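Local atomic coordinates of putative transcriptional regulator (Clostridium difficile, PDB entry 3QI7), a protein that is of unknown function but has a periplasmic-binding-protein-like fold and may act as a lipoprotein that binds a small ligand such as a sugar. Residues K157-Y162 / L189-V194; D226-G231 / K248-E253; M236-L241 / Y263-G268; K243-K248 / F293-R298. All blocks are in the same frame, centred on the assembly; numbering follows the deposited sequence. Where two conformers were deposited one is given.

Contact 1: residues K157-Y162 / L189-V194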
loop_
_atom_site.group_PDB
_atom_site.type_symbol
_atom_site.label_atom_id
_atom_site.label_comp_id
_atom_site.label_asym_id
_atom_site.label_seq_id
_atom_site.Cartn_x
_atom_site.Cartn_y
_atom_site.Cartn_z
ATOM N N LYS A 157 19.332 15.143 -10.110
ATOM C CA LYS A 157 20.698 15.540 -9.784
ATOM C C LYS A 157 20.874 15.781 -8.286
ATOM O O LYS A 157 22.001 15.996 -7.820
ATOM C CB LYS A 157 21.113 16.758 -10.608
ATOM C CG LYS A 157 21.229 16.468 -12.097
ATOM C CD LYS A 157 22.071 15.231 -12.362
ATOM C CE LYS A 157 22.662 15.244 -13.782
ATOM N NZ LYS A 157 23.028 13.866 -14.247
ATOM N N ALA A 158 19.762 15.749 -7.538
ATOM C CA ALA A 158 19.779 15.723 -6.060
ATOM C C ALA A 158 18.456 15.074 -5.625
ATOM O O ALA A 158 17.496 15.037 -6.403
ATOM C CB ALA A 158 19.928 17.161 -5.457
ATOM N N PHE A 159 18.422 14.548 -4.404
ATOM C CA PHE A 159 17.213 14.032 -3.775
ATOM C C PHE A 159 16.996 14.813 -2.479
ATOM O O PHE A 159 17.847 14.753 -1.575
ATOM C CB PHE A 159 17.388 12.550 -3.456
ATOM C CG PHE A 159 16.149 11.851 -2.958
ATOM C CD1 PHE A 159 15.621 12.099 -1.669
ATOM C CD2 PHE A 159 15.548 10.851 -3.738
ATOM C CE1 PHE A 159 14.524 11.401 -1.241
ATOM C CE2 PHE A 159 14.415 10.186 -3.296
ATOM C CZ PHE A 159 13.931 10.447 -2.052
ATOM N N ILE A 160 15.886 15.547 -2.396
ATOM C CA ILE A 160 15.544 16.324 -1.177
ATOM C C ILE A 160 14.510 15.510 -0.365
ATOM O O ILE A 160 13.476 15.140 -0.903
ATOM C CB ILE A 160 15.006 17.750 -1.510
ATOM C CG1 ILE A 160 15.756 18.387 -2.689
ATOM C CG2 ILE A 160 15.117 18.687 -0.269
ATOM C CD1 ILE A 160 17.309 18.552 -2.557
ATOM N N HIS A 161 14.831 15.181 0.901
ATOM C CA HIS A 161 13.944 14.447 1.819
ATOM C C HIS A 161 13.443 15.353 2.934
ATOM O O HIS A 161 14.266 15.970 3.634
ATOM C CB HIS A 161 14.738 13.300 2.448
ATOM C CG HIS A 161 13.924 12.387 3.314
ATOM N ND1 HIS A 161 13.589 12.698 4.624
ATOM C CD2 HIS A 161 13.430 11.149 3.078
ATOM C CE1 HIS A 161 12.898 11.691 5.137
ATOM N NE2 HIS A 161 12.783 10.743 4.220
ATOM N N TYR A 162 12.111 15.467 3.055
ATOM C CA TYR A 162 11.448 16.356 4.027
ATOM C C TYR A 162 10.639 15.507 5.025
ATOM O O TYR A 162 9.824 14.688 4.629
ATOM C CB TYR A 162 10.486 17.327 3.310
ATOM C CG TYR A 162 11.136 18.415 2.508
ATOM C CD1 TYR A 162 11.767 19.461 3.126
ATOM C CD2 TYR A 162 11.075 18.417 1.110
ATOM C CE1 TYR A 162 12.372 20.462 2.390
ATOM C CE2 TYR A 162 11.662 19.408 0.371
ATOM C CZ TYR A 162 12.314 20.446 1.016
ATOM O OH TYR A 162 12.898 21.441 0.268
ATOM N N LEU A 189 24.013 9.973 -6.252
ATOM C CA LEU A 189 22.943 10.975 -6.220
ATOM C C LEU A 189 23.057 11.813 -4.946
ATOM O O LEU A 189 22.806 11.316 -3.842
ATOM C CB LEU A 189 21.567 10.301 -6.247
ATOM C CG LEU A 189 20.286 11.159 -6.215
ATOM C CD1 LEU A 189 20.382 12.351 -7.189
ATOM C CD2 LEU A 189 19.079 10.276 -6.533
ATOM N N PRO A 190 23.393 13.104 -5.088
ATOM C CA PRO A 190 23.424 13.962 -3.908
ATOM C C PRO A 190 22.130 13.881 -3.093
ATOM O O PRO A 190 21.044 13.906 -3.637
ATOM C CB PRO A 190 23.648 15.361 -4.499
ATOM C CG PRO A 190 24.401 15.097 -5.785
ATOM C CD PRO A 190 23.800 13.821 -6.309
ATOM N N PHE A 191 22.267 13.735 -1.781
ATOM C CA PHE A 191 21.129 13.590 -0.910
ATOM C C PHE A 191 21.107 14.753 0.086
ATOM O O PHE A 191 22.129 15.077 0.675
ATOM C CB PHE A 191 21.197 12.245 -0.184
ATOM C CG PHE A 191 20.121 12.052 0.821
ATOM C CD1 PHE A 191 18.870 11.628 0.436
ATOM C CD2 PHE A 191 20.371 12.269 2.177
ATOM C CE1 PHE A 191 17.859 11.449 1.382
ATOM C CE2 PHE A 191 19.386 12.084 3.115
ATOM C CZ PHE A 191 18.121 11.676 2.717
ATOM N N VAL A 192 19.937 15.370 0.253
ATOM C CA VAL A 192 19.766 16.512 1.144
ATOM C C VAL A 192 18.659 16.206 2.129
ATOM O O VAL A 192 17.509 16.044 1.729
ATOM C CB VAL A 192 19.397 17.780 0.346
ATOM C CG1 VAL A 192 19.284 19.003 1.290
ATOM C CG2 VAL A 192 20.435 18.003 -0.794
ATOM N N GLN A 193 18.977 16.110 3.425
ATOM C CA GLN A 193 17.914 15.900 4.429
ATOM C C GLN A 193 17.535 17.218 5.089
ATOM O O GLN A 193 18.394 17.929 5.602
ATOM C CB GLN A 193 18.327 14.871 5.492
ATOM C CG GLN A 193 17.385 14.817 6.667
ATOM C CD GLN A 193 17.826 13.820 7.688
ATOM O OE1 GLN A 193 18.720 13.035 7.428
ATOM N NE2 GLN A 193 17.230 13.874 8.875
ATOM N N VAL A 194 16.244 17.535 5.057
ATOM C CA VAL A 194 15.729 18.778 5.605
ATOM C C VAL A 194 14.641 18.486 6.621
ATOM O O VAL A 194 13.621 17.826 6.304
ATOM C CB VAL A 194 15.183 19.687 4.512
ATOM C CG1 VAL A 194 14.728 21.064 5.118
ATOM C CG2 VAL A 194 16.227 19.894 3.441
HETATM O O HOH W 1 14.073 15.015 6.339
#
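Phe-159 and His-161 each donate to and accept from segment 189-194, making four backbone hydrogen bonds that alternate in direction as parallel strands require. Phe-159 N gives to Pro-190 O and His-161 N to Val-192 O, while Phe-159 O and His-161 O accept from Val-192 N and Val-194 N; the His-161 N to Val-192 O bond, 2.9 Å long, is almost straight at 175°. Proline suits its place because this ladder uses its carbonyl and asks for no N-H.

Apolar packing occupies both faces. On one, the Phe-159 and Phe-191 rings lie side by side with their centroids 6.0 Å apart, slid so far that they barely overlap, and His-161 CB touches Phe-191 CZ at 3.8 Å. On the other face, Ile-160 CD1 reaches Val-192 CG2 at 3.6 Å, and ring atom CE1 of Tyr-162 meets Val-194 CB at 3.6 Å. Beta-branched residues fit here, being compact and at ease in extended backbone.

One water donates to Val-194 O and is hydrogen-bonded to His-161 ND1 at 2.9 Å.

The strands belong to a beta-alpha-beta unit, largely apolar on both faces. Its chemistry implies that backbone bonds set the register while apolar side chains hold helices 171-186 and 203-223 on the sheet.

Contact 2: residues D226-G231 / K248-E253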
loop_
_atom_site.group_PDB
_atom_site.type_symbol
_atom_site.label_atom_id
_atom_site.label_comp_id
_atom_site.label_asym_id
_atom_site.label_seq_id
_atom_site.Cartn_x
_atom_site.Cartn_y
_atom_site.Cartn_z
ATOM N N ASP A 226 16.216 19.844 -12.090
ATOM C CA ASP A 226 16.295 18.379 -12.159
ATOM C C ASP A 226 16.732 17.783 -10.833
ATOM O O ASP A 226 17.833 17.215 -10.699
ATOM C CB ASP A 226 17.195 17.888 -13.286
ATOM C CG ASP A 226 16.677 18.275 -14.671
ATOM O OD1 ASP A 226 15.467 18.478 -14.845
ATOM O OD2 ASP A 226 17.505 18.361 -15.591
ATOM N N ILE A 227 15.834 17.904 -9.863
ATOM C CA ILE A 227 15.986 17.273 -8.551
ATOM C C ILE A 227 14.702 16.543 -8.247
ATOM O O ILE A 227 13.641 16.919 -8.751
ATOM C CB ILE A 227 16.289 18.323 -7.443
ATOM C CG1 ILE A 227 15.109 19.308 -7.238
ATOM C CG2 ILE A 227 17.585 19.079 -7.812
ATOM C CD1 ILE A 227 15.373 20.512 -6.274
ATOM N N ASN A 228 14.799 15.494 -7.435
ATOM C CA ASN A 228 13.618 14.820 -6.897
ATOM C C ASN A 228 13.273 15.338 -5.519
ATOM O O ASN A 228 14.146 15.427 -4.641
ATOM C CB ASN A 228 13.807 13.305 -6.808
ATOM C CG ASN A 228 12.518 12.581 -6.435
ATOM O OD1 ASN A 228 11.595 12.567 -7.225
ATOM N ND2 ASN A 228 12.430 12.049 -5.205
ATOM N N VAL A 229 11.988 15.645 -5.302
ATOM C CA VAL A 229 11.559 16.118 -3.991
ATOM C C VAL A 229 10.602 15.077 -3.389
ATOM O O VAL A 229 9.676 14.584 -4.047
ATOM C CB VAL A 229 10.906 17.515 -4.074
ATOM C CG1 VAL A 229 10.328 17.963 -2.680
ATOM C CG2 VAL A 229 11.889 18.556 -4.627
ATOM N N PHE A 230 10.825 14.746 -2.123
ATOM C CA PHE A 230 10.038 13.719 -1.470
ATOM C C PHE A 230 9.649 14.129 -0.076
ATOM O O PHE A 230 10.503 14.600 0.679
ATOM C CB PHE A 230 10.881 12.461 -1.365
ATOM C CG PHE A 230 10.198 11.316 -0.658
ATOM C CD1 PHE A 230 9.176 10.609 -1.282
ATOM C CD2 PHE A 230 10.602 10.918 0.602
ATOM C CE1 PHE A 230 8.571 9.516 -0.672
ATOM C CE2 PHE A 230 9.970 9.851 1.235
ATOM C CZ PHE A 230 8.950 9.151 0.595
ATOM N N GLY A 231 8.388 13.871 0.281
ATOM C CA GLY A 231 7.891 14.082 1.652
ATOM C C GLY A 231 7.225 12.834 2.208
ATOM O O GLY A 231 7.014 11.825 1.486
ATOM N N LYS A 248 8.766 22.706 -11.915
ATOM C CA LYS A 248 8.937 21.678 -12.933
ATOM C C LYS A 248 10.053 20.726 -12.587
ATOM O O LYS A 248 10.813 20.280 -13.441
ATOM C CB LYS A 248 9.111 22.273 -14.323
ATOM C CG LYS A 248 8.006 23.250 -14.714
ATOM C CD LYS A 248 7.300 22.785 -15.965
ATOM C CE LYS A 248 6.483 23.905 -16.601
ATOM N NZ LYS A 248 5.165 24.023 -15.935
ATOM N N TYR A 249 10.108 20.393 -11.304
ATOM C CA TYR A 249 11.078 19.448 -10.808
ATOM C C TYR A 249 10.500 18.043 -10.886
ATOM O O TYR A 249 9.478 17.838 -11.546
ATOM C CB TYR A 249 11.562 19.846 -9.390
ATOM C CG TYR A 249 10.510 20.122 -8.335
ATOM C CD1 TYR A 249 9.821 19.096 -7.713
ATOM C CD2 TYR A 249 10.255 21.424 -7.917
ATOM C CE1 TYR A 249 8.889 19.351 -6.679
ATOM C CE2 TYR A 249 9.313 21.695 -6.915
ATOM C CZ TYR A 249 8.635 20.676 -6.307
ATOM O OH TYR A 249 7.730 20.985 -5.321
ATOM N N ILE A 250 11.170 17.081 -10.268
ATOM C CA ILE A 250 10.728 15.692 -10.293
ATOM C C ILE A 250 10.096 15.274 -8.959
ATOM O O ILE A 250 10.595 15.627 -7.883
ATOM C CB ILE A 250 11.910 14.726 -10.601
ATOM C CG1 ILE A 250 12.540 15.034 -11.958
ATOM C CG2 ILE A 250 11.476 13.296 -10.570
ATOM C CD1 ILE A 250 14.057 14.697 -12.009
ATOM N N VAL A 251 8.990 14.545 -9.042
ATOM C CA VAL A 251 8.394 13.874 -7.879
ATOM C C VAL A 251 8.178 12.405 -8.247
ATOM O O VAL A 251 7.109 11.983 -8.727
ATOM C CB VAL A 251 7.089 14.551 -7.403
ATOM C CG1 VAL A 251 6.621 13.927 -6.089
ATOM C CG2 VAL A 251 7.311 16.081 -7.292
ATOM N N ALA A 252 9.210 11.611 -7.987
ATOM C CA ALA A 252 9.204 10.204 -8.421
ATOM C C ALA A 252 8.053 9.445 -7.741
ATOM O O ALA A 252 7.397 8.607 -8.374
ATOM C CB ALA A 252 10.544 9.558 -8.112
ATOM N N GLU A 253 7.822 9.746 -6.457
ATOM C CA GLU A 253 6.744 9.143 -5.659
ATOM C C GLU A 253 6.179 10.039 -4.539
ATOM O O GLU A 253 6.906 10.756 -3.853
ATOM C CB GLU A 253 7.245 7.819 -4.996
ATOM C CG GLU A 253 7.753 6.775 -5.963
ATOM C CD GLU A 253 8.159 5.476 -5.276
ATOM O OE1 GLU A 253 8.400 5.520 -4.067
ATOM O OE2 GLU A 253 8.260 4.424 -5.949
HETATM O O HOH W 2 9.439 11.902 -4.665
HETATM O O HOH W 3 6.542 13.093 -1.928
#
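Asn-228 and Tyr-249 reach across through contrasting first torsions. The asparagine's CG stands opposite its own backbone N (chi1 -172°), which carries the amide over to Ala-252; the tyrosine's CG sits between N and carbonyl carbon (chi1 52°), and its ring comes to lie against Val-229.

The Asn-228 amide uses both ends. OD1 accepts from Ala-252 N at 2.7 Å, with the donor in the carbonyl plane, and ND2 gives to a water that also donates to Val-229 O and accepts from Glu-253 N. A side chain that both accepts and donates thus takes over where the backbone pairing stops, and the two grips should hold the amide's rotation. That pairing is a single bridge between Asn-228 and Ile-250: Ile-250 N gives to Ile-227 O and Val-229 N to Ile-250 O, each at 2.9 Å. Farther along, a second water joins Gly-231 N to Glu-253 O, and the same carbonyl oxygen lies at the edge of the Phe-230 ring, 3.4 Å from CD1.

Val-229 CG2 makes a CH-pi contact over one face of Tyr-249, 4.0 Å from the ring centroid and displaced toward the rim. The hydroxyl of this buried tyrosine is satisfied by Ile-240 O.

The irregular segment 248-253 runs beside strand 228-231, bridged to it at that one backbone position; the strand's other neighbour is strand 159-164. Helices 203-223 and 234-247 pack round Tyr-249, while helix 140-153 meets Asn-228, Phe-230 and Ala-252.

Contact 3: residues M236-L241 / Y263-G268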
loop_
_atom_site.group_PDB
_atom_site.type_symbol
_atom_site.label_atom_id
_atom_site.label_comp_id
_atom_site.label_asym_id
_atom_site.label_seq_id
_atom_site.Cartn_x
_atom_site.Cartn_y
_atom_site.Cartn_z
HETATM N N MSE A 236 2.337 16.979 3.040
HETATM C CA MSE A 236 3.576 17.335 2.329
HETATM C C MSE A 236 3.461 17.048 0.845
HETATM O O MSE A 236 3.927 17.877 0.033
HETATM C CB MSE A 236 4.810 16.587 2.892
HETATM C CG MSE A 236 5.132 16.956 4.286
HETATM SE SE MSE A 236 6.921 16.433 4.695
HETATM C CE MSE A 236 6.835 16.595 6.621
ATOM N N ASP A 237 2.851 15.899 0.487
ATOM C CA ASP A 237 2.712 15.506 -0.911
ATOM C C ASP A 237 1.952 16.594 -1.679
ATOM O O ASP A 237 2.306 16.946 -2.811
ATOM C CB ASP A 237 1.927 14.201 -1.086
ATOM C CG ASP A 237 2.704 12.969 -0.636
ATOM O OD1 ASP A 237 3.962 12.982 -0.702
ATOM O OD2 ASP A 237 2.018 12.015 -0.225
ATOM N N GLU A 238 0.913 17.107 -1.057
ATOM C CA GLU A 238 0.098 18.147 -1.680
ATOM C C GLU A 238 0.894 19.428 -1.999
ATOM O O GLU A 238 0.836 19.966 -3.128
ATOM C CB GLU A 238 -1.115 18.473 -0.781
ATOM C CG GLU A 238 -2.194 19.313 -1.541
ATOM C CD GLU A 238 -3.454 19.641 -0.709
ATOM O OE1 GLU A 238 -3.327 20.052 0.477
ATOM O OE2 GLU A 238 -4.583 19.499 -1.251
ATOM N N VAL A 239 1.619 19.917 -0.994
ATOM C CA VAL A 239 2.477 21.109 -1.133
ATOM C C VAL A 239 3.550 20.852 -2.202
ATOM O O VAL A 239 3.770 21.693 -3.082
ATOM C CB VAL A 239 3.168 21.478 0.206
ATOM C CG1 VAL A 239 4.243 22.544 -0.014
ATOM C CG2 VAL A 239 2.120 21.887 1.274
ATOM N N ILE A 240 4.176 19.667 -2.154
ATOM C CA ILE A 240 5.263 19.298 -3.083
ATOM C C ILE A 240 4.827 19.154 -4.550
ATOM O O ILE A 240 5.532 19.611 -5.454
ATOM C CB ILE A 240 5.968 17.994 -2.617
ATOM C CG1 ILE A 240 6.759 18.284 -1.353
ATOM C CG2 ILE A 240 6.919 17.407 -3.692
ATOM C CD1 ILE A 240 7.129 17.061 -0.552
ATOM N N LEU A 241 3.715 18.467 -4.767
ATOM C CA LEU A 241 3.165 18.289 -6.112
ATOM C C LEU A 241 2.670 19.626 -6.691
ATOM O O LEU A 241 2.903 19.926 -7.854
ATOM C CB LEU A 241 2.050 17.263 -6.075
ATOM C CG LEU A 241 2.503 15.796 -5.998
ATOM C CD1 LEU A 241 1.311 14.876 -5.750
ATOM C CD2 LEU A 241 3.296 15.370 -7.253
ATOM N N TYR A 263 -3.438 13.520 -5.704
ATOM C CA TYR A 263 -3.323 13.809 -7.161
ATOM C C TYR A 263 -4.534 14.523 -7.753
ATOM O O TYR A 263 -4.387 15.562 -8.433
ATOM C CB TYR A 263 -2.947 12.557 -7.981
ATOM C CG TYR A 263 -1.444 12.522 -8.296
ATOM C CD1 TYR A 263 -0.891 13.442 -9.188
ATOM C CD2 TYR A 263 -0.582 11.611 -7.676
ATOM C CE1 TYR A 263 0.472 13.457 -9.471
ATOM C CE2 TYR A 263 0.794 11.608 -7.969
ATOM C CZ TYR A 263 1.322 12.536 -8.864
ATOM O OH TYR A 263 2.671 12.603 -9.212
ATOM N N PRO A 264 -5.741 14.024 -7.463
ATOM C CA PRO A 264 -6.908 14.634 -8.101
ATOM C C PRO A 264 -7.125 16.105 -7.755
ATOM O O PRO A 264 -7.436 16.904 -8.640
ATOM C CB PRO A 264 -8.063 13.767 -7.605
ATOM C CG PRO A 264 -7.421 12.445 -7.358
ATOM C CD PRO A 264 -6.110 12.790 -6.740
ATOM N N SER A 265 -6.939 16.474 -6.501
ATOM C CA SER A 265 -7.020 17.888 -6.131
ATOM C C SER A 265 -5.880 18.711 -6.771
ATOM O O SER A 265 -6.085 19.831 -7.224
ATOM C CB SER A 265 -6.997 18.016 -4.605
ATOM O OG SER A 265 -6.273 19.154 -4.213
ATOM N N VAL A 266 -4.673 18.155 -6.820
ATOM C CA VAL A 266 -3.515 18.910 -7.354
ATOM C C VAL A 266 -3.658 19.160 -8.862
ATOM O O VAL A 266 -3.426 20.279 -9.335
ATOM C CB VAL A 266 -2.190 18.191 -6.992
ATOM C CG1 VAL A 266 -0.987 18.750 -7.782
ATOM C CG2 VAL A 266 -1.968 18.336 -5.480
HETATM N N MSE A 267 -4.113 18.148 -9.584
HETATM C CA MSE A 267 -4.235 18.230 -11.043
HETATM C C MSE A 267 -5.553 18.845 -11.507
HETATM O O MSE A 267 -5.725 19.085 -12.692
HETATM C CB MSE A 267 -4.063 16.870 -11.690
HETATM C CG MSE A 267 -2.799 16.132 -11.287
HETATM SE SE MSE A 267 -1.109 17.072 -11.596
HETATM C CE MSE A 267 -0.800 16.419 -13.424
ATOM N N GLY A 268 -6.476 19.091 -10.583
ATOM C CA GLY A 268 -7.788 19.652 -10.931
ATOM C C GLY A 268 -8.723 18.613 -11.530
ATOM O O GLY A 268 -9.411 18.887 -12.492
#
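Leu-241 carries the contact with Tyr-263 and Val-266, and each part of its side chain has its own partner. CB, at the root, touches Val-266 CG1 at 3.8 Å. From there CG is placed beside the backbone N and opposite the carbonyl carbon (chi1 -77°), and the two methyls part company at the tyrosine. CD1 sits above the centre of the ring, 3.9 Å from its centroid and only 12° off the normal, a well-formed CH-pi contact. CD2 lies by the phenol end, 3.4 Å from Tyr-263 OH. The two side chains cross at about a right angle, and leucine suits the site because its fork supplies one methyl for the face and another for the phenol end.

Val-266 fills the next place along. Its second methyl, CG2, turns to Glu-238, 4.1 Å from CG, so the glutamate's aliphatic part packs while its charged end extends toward the more open side. There Ser-265 OG gives a weak hydrogen bond to Glu-238 OE2 at 3.4 Å, as suits polar groups at the solvent-facing margin.

The axes of segments 236-241 and 263-267 approach to 9.9 Å, at 29°. This is side-by-side packing of two roughly parallel helices, with an apolar centre and a polar margin; it joins the short helix 263-267 to the helix that follows strand 228-231 in the alpha/beta lobe.

Contact 4: residues K243-K248 / F293-R298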
loop_
_atom_site.group_PDB
_atom_site.type_symbol
_atom_site.label_atom_id
_atom_site.label_comp_id
_atom_site.label_asym_id
_atom_site.label_seq_id
_atom_site.Cartn_x
_atom_site.Cartn_y
_atom_site.Cartn_z
ATOM N N LYS A 243 3.769 22.673 -5.942
ATOM C CA LYS A 243 4.955 23.467 -6.307
ATOM C C LYS A 243 5.693 22.908 -7.549
ATOM O O LYS A 243 6.267 23.691 -8.335
ATOM C CB LYS A 243 5.894 23.622 -5.099
ATOM C CG LYS A 243 7.010 24.620 -5.250
ATOM C CD LYS A 243 6.483 26.032 -5.269
ATOM C CE LYS A 243 7.393 26.995 -4.578
ATOM N NZ LYS A 243 6.882 28.376 -4.814
ATOM N N ALA A 244 5.677 21.587 -7.717
ATOM C CA ALA A 244 6.274 20.920 -8.891
ATOM C C ALA A 244 5.681 21.423 -10.205
ATOM O O ALA A 244 6.388 21.512 -11.208
ATOM C CB ALA A 244 6.082 19.397 -8.818
ATOM N N LEU A 245 4.382 21.740 -10.200
ATOM C CA LEU A 245 3.723 22.276 -11.401
ATOM C C LEU A 245 4.320 23.629 -11.816
ATOM O O LEU A 245 4.396 23.946 -13.002
ATOM C CB LEU A 245 2.190 22.377 -11.209
ATOM C CG LEU A 245 1.459 21.029 -11.046
ATOM C CD1 LEU A 245 -0.059 21.216 -11.051
ATOM C CD2 LEU A 245 1.850 19.965 -12.108
ATOM N N GLU A 246 4.762 24.402 -10.831
ATOM C CA GLU A 246 5.354 25.722 -11.052
ATOM C C GLU A 246 6.842 25.642 -11.410
ATOM O O GLU A 246 7.292 26.260 -12.371
ATOM C CB GLU A 246 5.152 26.576 -9.786
ATOM C CG GLU A 246 5.629 28.039 -9.861
ATOM C CD GLU A 246 5.959 28.615 -8.476
ATOM O OE1 GLU A 246 5.229 28.294 -7.513
ATOM O OE2 GLU A 246 6.957 29.352 -8.351
ATOM N N LEU A 247 7.612 24.867 -10.656
ATOM C CA LEU A 247 9.090 24.853 -10.804
ATOM C C LEU A 247 9.617 23.702 -11.685
ATOM O O LEU A 247 10.791 23.705 -12.098
ATOM C CB LEU A 247 9.761 24.804 -9.419
ATOM C CG LEU A 247 9.649 26.029 -8.497
ATOM C CD1 LEU A 247 10.432 25.796 -7.185
ATOM C CD2 LEU A 247 10.143 27.305 -9.175
ATOM N N LYS A 248 8.766 22.706 -11.915
ATOM C CA LYS A 248 8.937 21.678 -12.933
ATOM C C LYS A 248 10.053 20.726 -12.587
ATOM O O LYS A 248 10.813 20.280 -13.441
ATOM C CB LYS A 248 9.111 22.273 -14.323
ATOM C CG LYS A 248 8.006 23.250 -14.714
ATOM C CD LYS A 248 7.300 22.785 -15.965
ATOM C CE LYS A 248 6.483 23.905 -16.601
ATOM N NZ LYS A 248 5.165 24.023 -15.935
ATOM N N PHE A 293 0.309 20.224 -18.645
ATOM C CA PHE A 293 0.985 21.112 -17.714
ATOM C C PHE A 293 2.513 21.104 -17.926
ATOM O O PHE A 293 3.262 21.649 -17.119
ATOM C CB PHE A 293 0.678 20.727 -16.248
ATOM C CG PHE A 293 -0.793 20.814 -15.852
ATOM C CD1 PHE A 293 -1.715 21.589 -16.571
ATOM C CD2 PHE A 293 -1.232 20.141 -14.708
ATOM C CE1 PHE A 293 -3.044 21.657 -16.177
ATOM C CE2 PHE A 293 -2.565 20.200 -14.313
ATOM C CZ PHE A 293 -3.475 20.971 -15.054
ATOM N N GLY A 294 2.978 20.482 -18.997
ATOM C CA GLY A 294 4.417 20.447 -19.287
ATOM C C GLY A 294 5.171 19.545 -18.318
ATOM O O GLY A 294 6.346 19.768 -18.054
HETATM N N MSE A 295 4.502 18.519 -17.806
HETATM C CA MSE A 295 5.091 17.670 -16.750
HETATM C C MSE A 295 5.279 16.205 -17.127
HETATM O O MSE A 295 5.444 15.335 -16.245
HETATM C CB MSE A 295 4.255 17.782 -15.479
HETATM C CG MSE A 295 4.330 19.129 -14.820
HETATM SE SE MSE A 295 6.057 19.506 -14.132
HETATM C CE MSE A 295 6.117 18.211 -12.627
ATOM N N SER A 296 5.306 15.905 -18.414
ATOM C CA SER A 296 5.541 14.521 -18.848
ATOM C C SER A 296 6.926 14.020 -18.405
ATOM O O SER A 296 7.927 14.742 -18.437
ATOM C CB SER A 296 5.345 14.366 -20.365
ATOM O OG SER A 296 3.942 14.403 -20.675
ATOM N N ASN A 297 6.934 12.776 -17.953
ATOM C CA ASN A 297 8.099 12.111 -17.433
ATOM C C ASN A 297 8.721 12.777 -16.184
ATOM O O ASN A 297 9.869 12.510 -15.881
ATOM C CB ASN A 297 9.115 11.887 -18.548
ATOM C CG ASN A 297 8.524 11.087 -19.738
ATOM O OD1 ASN A 297 8.292 11.636 -20.814
ATOM N ND2 ASN A 297 8.277 9.802 -19.533
ATOM N N ARG A 298 7.940 13.588 -15.447
ATOM C CA ARG A 298 8.391 14.216 -14.190
ATOM C C ARG A 298 7.766 13.662 -12.907
ATOM O O ARG A 298 8.267 13.919 -11.812
ATOM C CB ARG A 298 8.118 15.723 -14.258
ATOM C CG ARG A 298 8.697 16.419 -15.493
ATOM C CD ARG A 298 10.201 16.234 -15.592
ATOM N NE ARG A 298 10.942 17.178 -14.758
ATOM C CZ ARG A 298 12.265 17.290 -14.745
ATOM N NH1 ARG A 298 13.022 16.466 -15.473
ATOM N NH2 ARG A 298 12.839 18.206 -13.974
#
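Leu-245 and selenomethionine Met-295 cross at about a right angle, with Leu-245 CD2 against Met-295 CG at 3.8 Å. The same leucine meets Phe-293 obliquely: CD1 and CD2 are both 4.0 Å from ring atom CD2, so the forked end touches just one corner of the phenylalanine.

Met-295 bends at chi2 and chi3, folding its selenium back over the end of the helix. SE lies 3.6 Å from Ala-244 O, and CE reaches the Ala-244 methyl. An alanine here is small enough for the bulky, flexible chain to come close to the helix backbone.

Where the other helix, 279-292, ends, Gly-294 is the C-prime residue of a Schellman motif, its positive phi being easy for a residue without a side chain. A type II turn follows from Met-295 to Arg-298, reversing the chain so that the arginine returns to Lys-248, just past the end of helix 234-247.

Lys-248 crosses the selenomethionine obliquely. Bent at chi2 and chi4 (-121° and -83°), its long chain passes Met-295 SE and brings NZ to two carbonyls, Leu-245 O at 3.0 Å and Phe-293 O at 3.3 Å; a flexible, charged donor is apt for bridging one helix end to another.

At the backbone of Lys-248 the roles reverse. Arg-298 NH2 lies 2.9 Å from Lys-248 O, approaching on a lone pair in the carbonyl plane. NE adds a weak bond to the same oxygen. NH2 also forms a salt bridge with Asp-226, which probably steadies the guanidinium's rotation.

All four contacts lie in one lobe of the chain. Contact 1 closes before the others open, whereas contacts 2, 3 and 4 interlock, their segments alternating along the sequence. Contacts 1 and 2, with centres 10 Å apart, meet through neighbouring strands 159-164 and 228-231 of a three-stranded parallel sheet. Contacts 3 and 4, about 11 Å apart between centres, both use helix 234-247, which follows strand 228-231. Contact 2 joins the two groups: it shares Lys-248 with contact 4, their centres being 9 Å apart, and Tyr-249 reaches the helix of contact 3. Sheet, helix and the connections after it are thus tied into one continuous body, consistent with a periplasmic-binding-protein-like lobe.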